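Local structure of glycogen synthase (6GNF) at residues S94-G98 with V99-W103; T113-V116 with N117-Y121; L219-K222 with Y223-D226; I246-P249 with E250-M254. The protein is a two-domain cyanobacterial glycosyltransferase of the starch and glycogen synthase family, modelled here with ADP and a glycan bound. All blocks are in the same frame, centred on the assembly; numbering follows the deposited sequence.

All four contacts are local turns or corners in the starch synthase catalytic domain. Contacts 1 and 3 are partly buried; contacts 2 and 4 lie at the surface. Contact 1 is the turn end of a beta hairpin formed by two neighbouring strands of the large mixed sheet, next to its edge strand 72-82, and it is rich in hydrogen bonds. Contact 2 is a loop of aliphatic and lysine packing that runs into the glycan pocket. Contact 3 is the start of a short helix, built round one aromatic ring. Contact 4 is a corner between two small sheets, with one serine bond. Contacts 3 and 4 touch through L224 and Y253.

Contact 1. Residues S94-G98 with V99-W103; sequences SYKKG and VDHIW
S94 pairs with H101 across the hairpin by two nearly straight backbone bonds. S94 N gives to H101 O at 2.8 Å, and H101 N gives to S94 O. Its hydroxyl has a third task. A chi1 of 54° tucks OG between the two backbone branches and turns it to the indole of W103. W103 NE1 donates to S94 OG at 3.1 Å, with the oxygen near the ring plane. H101 CB packs against the same oxygen. Y95, opposite D100, points to the other face of the sheet. The carboxylate meets the edge of its ring, D100 OD1 lying in the ring plane 3.2 Å from Y95 CD2. The two planes stand 66° apart. The same OD1 takes hydrogen bonds from H93 and G153. K96 closes the strand. K96 N binds V99 O at 3.0 Å, and V99 N returns to K96 O at the same length, from above the carbonyl plane. A water also gives a proton to K96 O, at 2.8 Å, and is 2.7 Å from H101 NE2, in the imidazole plane. K97 and G98 form the corner of a type I' turn, both with positive phi. This two-residue turn is a classic link of a tight beta hairpin. V99 packs on A52 of helix 39-54. The imidazole is thus bound at both nitrogens, by the water at NE2 and by T60 at ND1. That probably fixes its rotation, while the indole N-H of W103 is satisfied by a serine within the same hairpin.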
loop_
_atom_site.group_PDB
_atom_site.type_symbol
_atom_site.label_atom_id
_atom_site.label_comp_id
_atom_site.label_asym_id
_atom_site.label_seq_id
_atom_site.Cartn_x
_atom_site.Cartn_y
_atom_site.Cartn_z
ATOM N N SER A 94 -17.350 11.494 9.145
ATOM C CA SER A 94 -16.488 12.636 9.437
ATOM C C SER A 94 -16.180 13.397 8.157
ATOM O O SER A 94 -16.356 12.863 7.063
ATOM C CB SER A 94 -15.209 12.227 10.183
ATOM O OG SER A 94 -14.476 11.222 9.517
ATOM N N TYR A 95 -15.812 14.667 8.312
ATOM C CA TYR A 95 -15.601 15.554 7.177
ATOM C C TYR A 95 -14.324 16.328 7.374
ATOM O O TYR A 95 -14.109 16.932 8.412
ATOM C CB TYR A 95 -16.830 16.451 6.966
ATOM C CG TYR A 95 -16.724 17.350 5.758
ATOM C CD1 TYR A 95 -16.033 18.546 5.825
ATOM C CD2 TYR A 95 -17.274 16.983 4.532
ATOM C CE1 TYR A 95 -15.909 19.363 4.715
ATOM C CE2 TYR A 95 -17.171 17.806 3.427
ATOM C CZ TYR A 95 -16.518 19.008 3.538
ATOM O OH TYR A 95 -16.341 19.832 2.450
ATOM N N LYS A 96 -13.397 16.202 6.431
ATOM C CA LYS A 96 -12.079 16.799 6.591
ATOM C C LYS A 96 -11.436 17.168 5.255
ATOM O O LYS A 96 -11.302 16.313 4.373
ATOM C CB LYS A 96 -11.175 15.828 7.345
ATOM C CG LYS A 96 -10.130 16.504 8.214
ATOM C CD LYS A 96 -9.256 15.478 8.921
ATOM C CE LYS A 96 -8.206 14.891 7.988
ATOM N NZ LYS A 96 -8.148 13.407 8.069
ATOM N N LYS A 97 -10.949 18.408 5.167
ATOM C CA LYS A 97 -10.294 18.918 3.969
ATOM C C LYS A 97 -11.086 18.614 2.703
ATOM O O LYS A 97 -10.532 18.049 1.748
ATOM C CB LYS A 97 -8.895 18.321 3.848
ATOM C CG LYS A 97 -7.917 18.803 4.899
ATOM C CD LYS A 97 -6.665 17.955 4.841
ATOM C CE LYS A 97 -5.435 18.707 5.318
ATOM N NZ LYS A 97 -5.551 19.138 6.736
ATOM N N GLY A 98 -12.381 18.919 2.743
ATOM C CA GLY A 98 -13.246 18.770 1.594
ATOM C C GLY A 98 -13.626 17.351 1.231
ATOM O O GLY A 98 -14.199 17.144 0.169
ATOM N N VAL A 99 -13.274 16.368 2.066
ATOM C CA VAL A 99 -13.603 14.964 1.802
ATOM C C VAL A 99 -14.471 14.374 2.919
ATOM O O VAL A 99 -14.155 14.546 4.108
ATOM C CB VAL A 99 -12.333 14.089 1.684
ATOM C CG1 VAL A 99 -12.697 12.659 1.321
ATOM C CG2 VAL A 99 -11.374 14.660 0.645
ATOM N N ASP A 100 -15.527 13.658 2.519
ATOM C CA ASP A 100 -16.382 12.916 3.443
ATOM C C ASP A 100 -15.807 11.532 3.689
ATOM O O ASP A 100 -15.538 10.786 2.754
ATOM C CB ASP A 100 -17.787 12.754 2.870
ATOM C CG ASP A 100 -18.511 14.074 2.745
ATOM O OD1 ASP A 100 -19.111 14.509 3.762
ATOM O OD2 ASP A 100 -18.461 14.737 1.691
ATOM N N HIS A 101 -15.650 11.178 4.960
ATOM C CA HIS A 101 -15.229 9.838 5.334
ATOM C C HIS A 101 -16.403 9.172 6.008
ATOM O O HIS A 101 -16.941 9.677 6.994
ATOM C CB HIS A 101 -14.032 9.902 6.272
ATOM C CG HIS A 101 -12.879 10.655 5.699
ATOM N ND1 HIS A 101 -12.213 10.240 4.567
ATOM C CD2 HIS A 101 -12.289 11.805 6.085
ATOM C CE1 HIS A 101 -11.250 11.101 4.290
ATOM N NE2 HIS A 101 -11.275 12.060 5.193
ATOM N N ILE A 102 -16.885 8.105 5.386
ATOM C CA ILE A 102 -17.995 7.340 5.904
ATOM C C ILE A 102 -17.429 6.057 6.485
ATOM O O ILE A 102 -16.635 5.363 5.842
ATOM C CB ILE A 102 -18.994 6.978 4.788
ATOM C CG1 ILE A 102 -19.375 8.216 3.959
ATOM C CG2 ILE A 102 -20.218 6.287 5.370
ATOM C CD1 ILE A 102 -19.884 9.364 4.773
ATOM N N TRP A 103 -17.860 5.723 7.693
ATOM C CA TRP A 103 -17.352 4.556 8.388
ATOM C C TRP A 103 -18.475 3.578 8.668
ATOM O O TRP A 103 -19.486 3.920 9.283
ATOM C CB TRP A 103 -16.728 4.973 9.705
ATOM C CG TRP A 103 -15.776 6.109 9.586
ATOM C CD1 TRP A 103 -15.987 7.386 9.990
ATOM C CD2 TRP A 103 -14.456 6.073 9.031
ATOM N NE1 TRP A 103 -14.878 8.153 9.734
ATOM C CE2 TRP A 103 -13.920 7.370 9.159
ATOM C CE3 TRP A 103 -13.668 5.071 8.464
ATOM C CZ2 TRP A 103 -12.648 7.702 8.721
ATOM C CZ3 TRP A 103 -12.382 5.400 8.023
ATOM C CH2 TRP A 103 -11.889 6.705 8.151
HETATM O O HOH W 1 -9.629 14.058 4.443
#

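Contact 2. Residues T113-V116 with N117-Y121; sequences TPLV and NKKLY. With GLC (alpha-D-glucopyranose), chain D.
L115 lies across the chains of K118 and K119, on the outside of a tight loop. Its CB meets K118 CD at 3.7 Å, and its CD1 comes to 3.6 Å from K119 NZ. The two lysines differ in shape. K118 packs its CD on the leucine, and a bend at chi3 (83°) then turns the end of its chain. K119 runs extended beyond CG and crosses the T113 side chain at about a right angle. T113 turns CG2 to the carbonyl of K118, with CG2 3.4 Å from K118 O. Its OG1 takes a weak hydrogen bond from L115 N at 3.3 Å. A water can donate to L115 O (3.0 Å from the water oxygen) and to K118 O, though other acceptors nearby compete for its two protons. N117 ties the turn inward, its OD1 bonded to K36 N and its own N to D66. The chain then reaches Y121. C2 of the bound alpha-D-glucopyranose lies 3.9 Å above one face of the Y121 ring, toward the rim, while L120 CB covers the opposite face. T29 and E30 bond to the Y121 hydroxyl. A sugar laid over an aromatic face is typical of carbohydrate-binding sites, and Y121 belongs to the glycan pocket here.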
loop_
_atom_site.group_PDB
_atom_site.type_symbol
_atom_site.label_atom_id
_atom_site.label_comp_id
_atom_site.label_asym_id
_atom_site.label_seq_id
_atom_site.Cartn_x
_atom_site.Cartn_y
_atom_site.Cartn_z
ATOM N N THR A 113 -10.419 -6.092 18.463
ATOM C CA THR A 113 -9.382 -5.802 19.445
ATOM C C THR A 113 -9.650 -4.424 20.074
ATOM O O THR A 113 -10.167 -3.526 19.396
ATOM C CB THR A 113 -7.970 -5.860 18.797
ATOM O OG1 THR A 113 -6.964 -5.633 19.794
ATOM C CG2 THR A 113 -7.822 -4.829 17.666
ATOM N N PRO A 114 -9.322 -4.257 21.374
ATOM C CA PRO A 114 -9.375 -2.915 21.973
ATOM C C PRO A 114 -8.241 -1.978 21.500
ATOM O O PRO A 114 -8.354 -0.760 21.650
ATOM C CB PRO A 114 -9.273 -3.193 23.479
ATOM C CG PRO A 114 -8.605 -4.521 23.586
ATOM C CD PRO A 114 -9.035 -5.300 22.378
ATOM N N LEU A 115 -7.174 -2.539 20.925
ATOM C CA LEU A 115 -6.037 -1.749 20.427
ATOM C C LEU A 115 -6.416 -0.904 19.200
ATOM O O LEU A 115 -7.167 -1.350 18.328
ATOM C CB LEU A 115 -4.841 -2.658 20.094
ATOM C CG LEU A 115 -4.105 -3.318 21.270
ATOM C CD1 LEU A 115 -3.246 -4.480 20.789
ATOM C CD2 LEU A 115 -3.252 -2.312 22.030
ATOM N N VAL A 116 -5.881 0.318 19.151
ATOM C CA VAL A 116 -6.228 1.292 18.109
ATOM C C VAL A 116 -5.362 1.143 16.846
ATOM O O VAL A 116 -4.128 1.165 16.920
ATOM C CB VAL A 116 -6.172 2.754 18.644
ATOM C CG1 VAL A 116 -7.068 2.911 19.866
ATOM C CG2 VAL A 116 -4.744 3.195 18.971
ATOM N N ASN A 117 -6.022 0.982 15.693
ATOM C CA ASN A 117 -5.351 0.826 14.389
ATOM C C ASN A 117 -4.356 -0.346 14.352
ATOM O O ASN A 117 -3.226 -0.207 13.874
ATOM C CB ASN A 117 -4.660 2.140 13.970
ATOM C CG ASN A 117 -4.295 2.179 12.485
ATOM O OD1 ASN A 117 -4.321 1.164 11.777
ATOM N ND2 ASN A 117 -3.930 3.357 12.015
ATOM N N LYS A 118 -4.780 -1.492 14.882
ATOM C CA LYS A 118 -3.967 -2.709 14.864
ATOM C C LYS A 118 -4.864 -3.894 14.550
ATOM O O LYS A 118 -6.058 -3.881 14.877
ATOM C CB LYS A 118 -3.268 -2.935 16.213
ATOM C CG LYS A 118 -2.965 -1.667 16.997
ATOM C CD LYS A 118 -1.884 -1.875 18.042
ATOM C CE LYS A 118 -0.497 -1.766 17.429
ATOM N NZ LYS A 118 0.545 -1.688 18.484
ATOM N N LYS A 119 -4.292 -4.905 13.900
ATOM C CA LYS A 119 -5.001 -6.158 13.621
ATOM C C LYS A 119 -6.280 -5.937 12.802
ATOM O O LYS A 119 -7.368 -6.394 13.170
ATOM C CB LYS A 119 -5.294 -6.899 14.932
ATOM C CG LYS A 119 -4.036 -7.242 15.715
ATOM C CD LYS A 119 -4.325 -7.494 17.181
ATOM C CE LYS A 119 -3.032 -7.583 17.971
ATOM N NZ LYS A 119 -3.274 -7.805 19.423
ATOM N N LEU A 120 -6.124 -5.218 11.695
ATOM C CA LEU A 120 -7.202 -5.010 10.731
ATOM C C LEU A 120 -7.591 -6.319 10.017
ATOM O O LEU A 120 -8.777 -6.599 9.836
ATOM C CB LEU A 120 -6.808 -3.957 9.680
ATOM C CG LEU A 120 -6.961 -2.472 10.041
ATOM C CD1 LEU A 120 -6.181 -2.081 11.292
ATOM C CD2 LEU A 120 -6.536 -1.616 8.858
ATOM N N TYR A 121 -6.590 -7.114 9.625
ATOM C CA TYR A 121 -6.812 -8.302 8.780
ATOM C C TYR A 121 -6.726 -9.638 9.530
ATOM O O TYR A 121 -7.216 -10.656 9.035
ATOM C CB TYR A 121 -5.834 -8.296 7.597
ATOM C CG TYR A 121 -5.890 -7.004 6.815
ATOM C CD1 TYR A 121 -7.011 -6.667 6.060
ATOM C CD2 TYR A 121 -4.839 -6.099 6.855
ATOM C CE1 TYR A 121 -7.079 -5.467 5.364
ATOM C CE2 TYR A 121 -4.898 -4.906 6.155
ATOM C CZ TYR A 121 -6.019 -4.591 5.415
ATOM O OH TYR A 121 -6.052 -3.398 4.732
HETATM C C1 GLC D . -2.950 -8.800 4.549
HETATM C C2 GLC D . -4.033 -8.241 3.614
HETATM C C3 GLC D . -3.384 -7.365 2.546
HETATM C C4 GLC D . -2.555 -6.267 3.208
HETATM C C5 GLC D . -1.486 -6.925 4.090
HETATM C C6 GLC D . -0.525 -5.931 4.759
HETATM O O2 GLC D . -4.752 -9.297 2.967
HETATM O O3 GLC D . -4.360 -6.793 1.676
HETATM O O4 GLC D . -1.981 -5.465 2.170
HETATM O O5 GLC D . -2.142 -7.734 5.080
HETATM O O6 GLC D . -1.207 -5.033 5.650
HETATM O O HOH W 2 -8.128 -1.603 15.509
#

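Contact 3. Residues L219-K222 with Y223-D226; sequences LPAK and YLSD
Y223 is the centre of this turn, with K222 over one face of its ring and P220 at its edge. K222 CG makes a CH-pi contact 3.9 Å from the Y223 ring centroid, 27° off the normal and offset toward the rim. Its chi1 of 67° swings CG back over the ring, so lysine and tyrosine run side by side in the same direction. P220 CD lies in the ring plane, 3.9 Å from Y223 CD2. L219 CD2 adds a looser contact at 4.3 Å from the same Y223 CD2. Backbone bonds hold these groups together. Y223 N gives a weak bond to P220 O at 3.3 Å. L224 N gives a firmer one to A221 O at 3.0 Å. Both join residues three apart, as in a 3-10 turn, and the chain passes from this turn into helix 224-227. Here two waters stand in for direct helical bonds between residues four apart. One gives a proton to A221 O and accepts from S225 N at 2.9 Å. The other links K222 O with D226 N, lying 2.8 Å from that nitrogen. Further out, E183 of helix 177-186 bonds the Y223 hydroxyl, and L179 and K182 touch the Y223 side chain. N264 of helix 257-264 also packs on Y223 and bonds D226 OD2.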
loop_
_atom_site.group_PDB
_atom_site.type_symbol
_atom_site.label_atom_id
_atom_site.label_comp_id
_atom_site.label_asym_id
_atom_site.label_seq_id
_atom_site.Cartn_x
_atom_site.Cartn_y
_atom_site.Cartn_z
ATOM N N LEU A 219 -24.381 -14.590 -3.761
ATOM C CA LEU A 219 -24.454 -14.275 -5.167
ATOM C C LEU A 219 -24.952 -15.496 -5.913
ATOM O O LEU A 219 -24.601 -16.629 -5.567
ATOM C CB LEU A 219 -23.081 -13.890 -5.689
ATOM C CG LEU A 219 -22.545 -12.535 -5.256
ATOM C CD1 LEU A 219 -21.070 -12.434 -5.595
ATOM C CD2 LEU A 219 -23.318 -11.404 -5.918
ATOM N N PRO A 220 -25.732 -15.274 -6.976
ATOM C CA PRO A 220 -26.192 -16.395 -7.771
ATOM C C PRO A 220 -25.073 -17.031 -8.596
ATOM O O PRO A 220 -23.963 -16.502 -8.652
ATOM C CB PRO A 220 -27.266 -15.775 -8.662
ATOM C CG PRO A 220 -26.893 -14.342 -8.772
ATOM C CD PRO A 220 -26.171 -13.975 -7.517
ATOM N N ALA A 221 -25.363 -18.197 -9.160
ATOM C CA ALA A 221 -24.366 -19.002 -9.829
ATOM C C ALA A 221 -23.856 -18.372 -11.116
ATOM O O ALA A 221 -22.843 -18.829 -11.637
ATOM C CB ALA A 221 -24.914 -20.393 -10.111
ATOM N N LYS A 222 -24.532 -17.346 -11.634
ATOM C CA LYS A 222 -24.051 -16.695 -12.853
ATOM C C LYS A 222 -22.692 -16.028 -12.654
ATOM O O LYS A 222 -22.005 -15.762 -13.617
ATOM C CB LYS A 222 -25.065 -15.692 -13.407
ATOM C CG LYS A 222 -25.298 -14.482 -12.535
ATOM C CD LYS A 222 -26.487 -13.675 -13.022
ATOM C CE LYS A 222 -26.120 -12.771 -14.186
ATOM N NZ LYS A 222 -27.312 -11.978 -14.602
ATOM N N TYR A 223 -22.299 -15.749 -11.412
ATOM C CA TYR A 223 -20.970 -15.183 -11.142
ATOM C C TYR A 223 -19.907 -16.232 -10.791
ATOM O O TYR A 223 -18.757 -15.888 -10.508
ATOM C CB TYR A 223 -21.059 -14.136 -10.043
ATOM C CG TYR A 223 -21.992 -13.009 -10.402
ATOM C CD1 TYR A 223 -21.590 -11.981 -11.253
ATOM C CD2 TYR A 223 -23.283 -12.984 -9.917
ATOM C CE1 TYR A 223 -22.459 -10.951 -11.593
ATOM C CE2 TYR A 223 -24.151 -11.965 -10.249
ATOM C CZ TYR A 223 -23.737 -10.954 -11.085
ATOM O OH TYR A 223 -24.637 -9.959 -11.379
ATOM N N LEU A 224 -20.286 -17.505 -10.823
ATOM C CA LEU A 224 -19.418 -18.582 -10.376
ATOM C C LEU A 224 -18.198 -18.732 -11.276
ATOM O O LEU A 224 -17.079 -18.923 -10.799
ATOM C CB LEU A 224 -20.183 -19.898 -10.355
ATOM C CG LEU A 224 -20.198 -20.677 -9.052
ATOM C CD1 LEU A 224 -20.926 -21.995 -9.292
ATOM C CD2 LEU A 224 -18.790 -20.915 -8.535
ATOM N N SER A 225 -18.428 -18.654 -12.579
ATOM C CA SER A 225 -17.351 -18.739 -13.544
ATOM C C SER A 225 -16.321 -17.613 -13.396
ATOM O O SER A 225 -15.120 -17.860 -13.492
ATOM C CB SER A 225 -17.920 -18.753 -14.960
ATOM O OG SER A 225 -16.879 -18.667 -15.907
ATOM N N ASP A 226 -16.790 -16.389 -13.171
ATOM C CA ASP A 226 -15.900 -15.244 -12.963
ATOM C C ASP A 226 -15.045 -15.425 -11.701
ATOM O O ASP A 226 -13.871 -15.075 -11.685
ATOM C CB ASP A 226 -16.699 -13.947 -12.837
ATOM C CG ASP A 226 -17.315 -13.487 -14.143
ATOM O OD1 ASP A 226 -16.864 -13.896 -15.229
ATOM O OD2 ASP A 226 -18.274 -12.686 -14.065
HETATM O O HOH W 3 -21.072 -19.014 -13.591
HETATM O O HOH W 4 -19.483 -15.856 -13.924
#

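Contact 4. Residues I246-P249 with E250-M254; sequences ITSP and EPMYM
E250 is gripped at its carbonyl by S248. S248 OG donates to E250 O at 2.7 Å, with a C=O...OG angle of 125° and the hydroxyl tilted slightly from the carbonyl plane. The serine can do this because a chi1 of 173° swings OG away from its own N and toward the E250 carbonyl. The E250 side chain folds back along P249. It bends at chi2 (-61°), and E250 OE2 ends beside the P249 carbonyl, 3.6 Å from P249 O, without a bond. P251 then leads the chain into strand 251-256. M252 brings its methyl back to the first strand. M252 CE is modelled 3.3 Å from S248 CB, shorter than normal, so the exact methyl position is doubtful. It also lies 4.2 Å from I246 CG2 and 3.9 Å from I246 O. The strand pairs with 228-231 through M252 with T231 and M254 with F229. I246 pairs instead with A234, so the corner at P249 and E250 joins two different small antiparallel sheets. One polar bond and one methyl thus bridge the corner. The serine proton is spent inside the turn, and the thioether end of M252 gives an apolar contact to a segment that is otherwise largely exposed.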
loop_
_atom_site.group_PDB
_atom_site.type_symbol
_atom_site.label_atom_id
_atom_site.label_comp_id
_atom_site.label_asym_id
_atom_site.label_seq_id
_atom_site.Cartn_x
_atom_site.Cartn_y
_atom_site.Cartn_z
ATOM N N ILE A 246 -0.746 -23.432 1.820
ATOM C CA ILE A 246 -0.974 -24.746 1.217
ATOM C C ILE A 246 -0.525 -24.751 -0.246
ATOM O O ILE A 246 -1.263 -24.315 -1.136
ATOM C CB ILE A 246 -2.458 -25.185 1.299
ATOM C CG1 ILE A 246 -2.973 -25.126 2.745
ATOM C CG2 ILE A 246 -2.631 -26.592 0.728
ATOM C CD1 ILE A 246 -4.475 -25.287 2.875
ATOM N N THR A 247 0.700 -25.226 -0.476
ATOM C CA THR A 247 1.177 -25.562 -1.822
ATOM C C THR A 247 0.662 -26.969 -2.142
ATOM O O THR A 247 0.363 -27.744 -1.232
ATOM C CB THR A 247 2.723 -25.465 -1.929
ATOM O OG1 THR A 247 3.097 -24.109 -2.196
ATOM C CG2 THR A 247 3.292 -26.343 -3.045
ATOM N N SER A 248 0.529 -27.284 -3.429
ATOM C CA SER A 248 0.058 -28.599 -3.860
ATOM C C SER A 248 0.821 -29.081 -5.099
ATOM O O SER A 248 1.246 -28.260 -5.914
ATOM C CB SER A 248 -1.440 -28.518 -4.150
ATOM O OG SER A 248 -1.935 -29.712 -4.722
ATOM N N PRO A 249 1.020 -30.413 -5.233
ATOM C CA PRO A 249 1.541 -30.921 -6.503
ATOM C C PRO A 249 0.524 -30.748 -7.641
ATOM O O PRO A 249 0.919 -30.511 -8.783
ATOM C CB PRO A 249 1.810 -32.407 -6.216
ATOM C CG PRO A 249 0.941 -32.748 -5.057
ATOM C CD PRO A 249 0.831 -31.492 -4.243
ATOM N N GLU A 250 -0.766 -30.848 -7.318
ATOM C CA GLU A 250 -1.846 -30.682 -8.296
ATOM C C GLU A 250 -2.414 -29.273 -8.237
ATOM O O GLU A 250 -2.354 -28.631 -7.188
ATOM C CB GLU A 250 -2.988 -31.671 -8.019
ATOM C CG GLU A 250 -2.554 -33.093 -7.698
ATOM C CD GLU A 250 -1.773 -33.747 -8.823
ATOM O OE1 GLU A 250 -1.474 -34.959 -8.708
ATOM O OE2 GLU A 250 -1.461 -33.061 -9.822
ATOM N N PRO A 251 -2.982 -28.787 -9.358
ATOM C CA PRO A 251 -3.716 -27.524 -9.301
ATOM C C PRO A 251 -5.155 -27.737 -8.811
ATOM O O PRO A 251 -5.903 -28.503 -9.409
ATOM C CB PRO A 251 -3.675 -27.029 -10.749
ATOM C CG PRO A 251 -3.505 -28.266 -11.583
ATOM C CD PRO A 251 -3.062 -29.401 -10.696
ATOM N N MET A 252 -5.523 -27.062 -7.725
ATOM C CA MET A 252 -6.810 -27.270 -7.074
ATOM C C MET A 252 -7.766 -26.108 -7.358
ATOM O O MET A 252 -7.347 -24.977 -7.623
ATOM C CB MET A 252 -6.622 -27.459 -5.565
ATOM C CG MET A 252 -6.176 -26.206 -4.819
ATOM S SD MET A 252 -5.578 -26.541 -3.131
ATOM C CE MET A 252 -3.810 -26.356 -3.327
ATOM N N TYR A 253 -9.058 -26.391 -7.259
ATOM C CA TYR A 253 -10.089 -25.414 -7.566
ATOM C C TYR A 253 -10.388 -24.540 -6.356
ATOM O O TYR A 253 -10.415 -25.029 -5.239
ATOM C CB TYR A 253 -11.356 -26.122 -8.032
ATOM C CG TYR A 253 -12.512 -25.178 -8.212
ATOM C CD1 TYR A 253 -12.546 -24.292 -9.280
ATOM C CD2 TYR A 253 -13.567 -25.144 -7.293
ATOM C CE1 TYR A 253 -13.606 -23.412 -9.441
ATOM C CE2 TYR A 253 -14.634 -24.258 -7.447
ATOM C CZ TYR A 253 -14.654 -23.400 -8.522
ATOM O OH TYR A 253 -15.699 -22.508 -8.690
ATOM N N MET A 254 -10.608 -23.249 -6.588
ATOM C CA MET A 254 -10.970 -22.311 -5.519
ATOM C C MET A 254 -11.601 -21.044 -6.099
ATOM O O MET A 254 -11.799 -20.953 -7.314
ATOM C CB MET A 254 -9.743 -21.959 -4.669
ATOM C CG MET A 254 -8.643 -21.203 -5.402
ATOM S SD MET A 254 -7.065 -21.069 -4.495
ATOM C CE MET A 254 -6.505 -22.765 -4.475
#